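Local coordinates for alkyltransferase-like protein 1 (Schizosaccharomyces pombe, PDB 3GX4), which recognises DNA carrying O6-alkylguanine lesions, bends it and flips the damaged base into a hydrophobic pocket, presenting the damage to nucleotide excision repair, at residues N61-I66 and L94-L99. Numbering follows the deposited sequence.
Sequences NSRGTI and LGEYKL. With nucleotides of chain B.
A single beta bridge between Thr65 and Lys98 ties the DNA-binding loop 61-66 to the segment 94-99 that follows helix 76-82. Two backbone bonds flank it: Leu99 N donates to Gly64 O at 3.1 Å, and Ile66 N makes a weak bond to Tyr97 O at 3.3 Å. Beside the bridge, Arg63 and Glu96 form a salt bridge, NH2 to OE2 at 2.9 Å. The two side chains meet at about a right angle, yet the guanidinium and carboxylate planes lie only 17° apart. Glu96 reaches this position through a bend at chi2 (-102°), which also brings OE2 to 3.4 Å from Thr65 OG1, a weak hydrogen bond at most. Replacing Glu96 with an alanine would probably leave the guanidinium of Arg63 without this anionic mate and freer to turn. At Ile66, CD1 packs against Tyr97 CB at 3.7 Å, while the Tyr97 hydroxyl is hydrogen-bonded to Gln76 NE2. Ile66 also touches helix 76-82 through Gln78 and Lys79, and its side chain lies about 4 Å from that of Arg69, which probes the flipped base. Within the type I turn from Asn61 to Gly64, Ser62 N donates to OP2 of DT9 of chain B at 2.7 Å. Backbone bonds thus set the register, while one carboxylate oxygen faces both Arg63 and Thr65, whose placing probably depends on its charge.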
loop_
_atom_site.group_PDB
_atom_site.type_symbol
_atom_site.label_atom_id
_atom_site.label_comp_id
_atom_site.label_asym_id
_atom_site.label_seq_id
_atom_site.Cartn_x
_atom_site.Cartn_y
_atom_site.Cartn_z
ATOM N N ASN A 61 3.100 4.585 2.058
ATOM C CA ASN A 61 3.318 5.844 1.584
ATOM C C ASN A 61 4.825 5.957 1.307
ATOM O O ASN A 61 5.667 5.249 1.864
ATOM C CB ASN A 61 2.848 6.874 2.597
ATOM C CG ASN A 61 3.946 7.185 3.513
ATOM O OD1 ASN A 61 4.161 6.482 4.449
ATOM N ND2 ASN A 61 4.732 8.159 3.193
ATOM N N SER A 62 5.205 6.866 0.423
ATOM C CA SER A 62 6.510 6.638 -0.112
ATOM C C SER A 62 7.639 6.989 0.893
ATOM O O SER A 62 8.773 6.888 0.522
ATOM C CB SER A 62 6.645 7.372 -1.462
ATOM O OG SER A 62 6.817 8.721 -1.027
ATOM N N ARG A 63 7.363 7.485 2.112
ATOM C CA ARG A 63 8.354 7.540 3.230
ATOM C C ARG A 63 8.302 6.261 3.999
ATOM O O ARG A 63 8.860 6.154 5.074
ATOM C CB ARG A 63 7.932 8.549 4.215
ATOM C CG ARG A 63 7.859 9.769 3.484
ATOM C CD ARG A 63 6.570 10.548 3.776
ATOM N NE ARG A 63 6.665 10.662 5.193
ATOM C CZ ARG A 63 5.739 11.162 5.979
ATOM N NH1 ARG A 63 4.586 11.612 5.406
ATOM N NH2 ARG A 63 6.008 11.202 7.315
ATOM N N GLY A 64 7.609 5.261 3.522
ATOM C CA GLY A 64 7.727 4.060 4.279
ATOM C C GLY A 64 6.967 3.959 5.589
ATOM O O GLY A 64 7.274 3.090 6.442
ATOM N N THR A 65 5.975 4.824 5.734
ATOM C CA THR A 65 5.007 4.725 6.839
ATOM C C THR A 65 3.558 4.379 6.397
ATOM O O THR A 65 3.329 3.933 5.154
ATOM C CB THR A 65 5.012 5.963 7.605
ATOM O OG1 THR A 65 4.105 6.823 7.001
ATOM C CG2 THR A 65 6.445 6.598 7.564
ATOM N N ILE A 66 2.589 4.454 7.328
ATOM C CA ILE A 66 1.250 3.951 6.960
ATOM C C ILE A 66 0.425 5.181 6.967
ATOM O O ILE A 66 0.601 6.057 7.884
ATOM C CB ILE A 66 0.692 2.995 7.984
ATOM C CG1 ILE A 66 1.266 1.610 7.781
ATOM C CG2 ILE A 66 -0.798 2.833 7.950
ATOM C CD1 ILE A 66 0.886 0.762 8.984
ATOM N N LEU A 94 4.586 10.873 18.420
ATOM C CA LEU A 94 3.588 11.153 17.329
ATOM C C LEU A 94 3.264 9.914 16.430
ATOM O O LEU A 94 3.929 9.770 15.398
ATOM C CB LEU A 94 4.160 12.219 16.343
ATOM C CG LEU A 94 4.480 13.754 16.630
ATOM C CD1 LEU A 94 5.556 14.291 15.611
ATOM C CD2 LEU A 94 3.217 14.782 16.746
ATOM N N GLY A 95 2.353 9.008 16.834
ATOM C CA GLY A 95 1.756 7.947 15.975
ATOM C C GLY A 95 2.550 7.283 14.813
ATOM O O GLY A 95 3.076 6.142 14.966
ATOM N N GLU A 96 2.673 7.950 13.670
ATOM C CA GLU A 96 3.227 7.302 12.477
ATOM C C GLU A 96 3.726 5.816 12.702
ATOM O O GLU A 96 4.875 5.551 13.125
ATOM C CB GLU A 96 4.347 8.134 11.844
ATOM C CG GLU A 96 4.013 9.494 11.270
ATOM C CD GLU A 96 3.918 9.460 9.835
ATOM O OE1 GLU A 96 2.732 9.558 9.371
ATOM O OE2 GLU A 96 5.004 9.250 9.135
ATOM N N TYR A 97 2.863 4.841 12.409
ATOM C CA TYR A 97 3.308 3.491 12.335
ATOM C C TYR A 97 4.308 3.518 11.261
ATOM O O TYR A 97 4.061 4.304 10.320
ATOM C CB TYR A 97 2.187 2.687 11.802
ATOM C CG TYR A 97 1.410 2.235 12.929
ATOM C CD1 TYR A 97 2.000 2.232 14.222
ATOM C CD2 TYR A 97 0.106 1.841 12.775
ATOM C CE1 TYR A 97 1.285 1.883 15.341
ATOM C CE2 TYR A 97 -0.634 1.451 13.911
ATOM C CZ TYR A 97 -0.047 1.484 15.211
ATOM O OH TYR A 97 -0.782 1.035 16.330
ATOM N N LYS A 98 5.384 2.696 11.329
ATOM C CA LYS A 98 6.473 2.881 10.334
ATOM C C LYS A 98 7.502 1.751 10.148
ATOM O O LYS A 98 7.669 0.884 11.020
ATOM C CB LYS A 98 7.202 4.060 10.768
ATOM C CG LYS A 98 8.438 3.984 10.341
ATOM C CD LYS A 98 8.970 5.388 10.627
ATOM C CE LYS A 98 9.850 5.997 9.456
ATOM N NZ LYS A 98 10.106 7.309 10.047
ATOM N N LEU A 99 8.200 1.738 9.016
ATOM C CA LEU A 99 9.079 0.577 8.725
ATOM C C LEU A 99 10.367 0.869 7.940
ATOM O O LEU A 99 10.615 2.005 7.555
ATOM C CB LEU A 99 8.360 -0.653 8.164
ATOM C CG LEU A 99 7.787 -0.206 6.815
ATOM C CD1 LEU A 99 8.893 0.407 5.857
ATOM C CD2 LEU A 99 7.068 -1.272 6.113
ATOM P P DT B 9 3.405 8.323 -2.258
ATOM O OP1 DT B 9 3.522 7.022 -2.786
ATOM O OP2 DT B 9 3.627 8.658 -0.909
ATOM O "O5'" DT B 9 4.354 9.208 -3.045
ATOM C "C5'" DT B 9 3.839 10.329 -3.593
ATOM C "C4'" DT B 9 4.861 11.315 -4.068
ATOM O "O4'" DT B 9 4.217 12.558 -3.837
ATOM C "C3'" DT B 9 6.143 11.398 -3.294
ATOM O "O3'" DT B 9 7.197 11.858 -4.068
ATOM C "C2'" DT B 9 5.741 12.416 -2.278
ATOM C "C1'" DT B 9 5.046 13.395 -3.147
ATOM N N1 DT B 9 4.220 14.241 -2.387
ATOM C C2 DT B 9 4.070 15.499 -2.770
ATOM O O2 DT B 9 4.606 15.902 -3.731
ATOM N N3 DT B 9 3.280 16.272 -2.020
ATOM C C4 DT B 9 2.627 15.878 -0.903
ATOM O O4 DT B 9 1.934 16.626 -0.269
ATOM C C5 DT B 9 2.829 14.527 -0.544
ATOM C C7 DT B 9 2.172 13.971 0.650
ATOM C C6 DT B 9 3.611 13.780 -1.291
#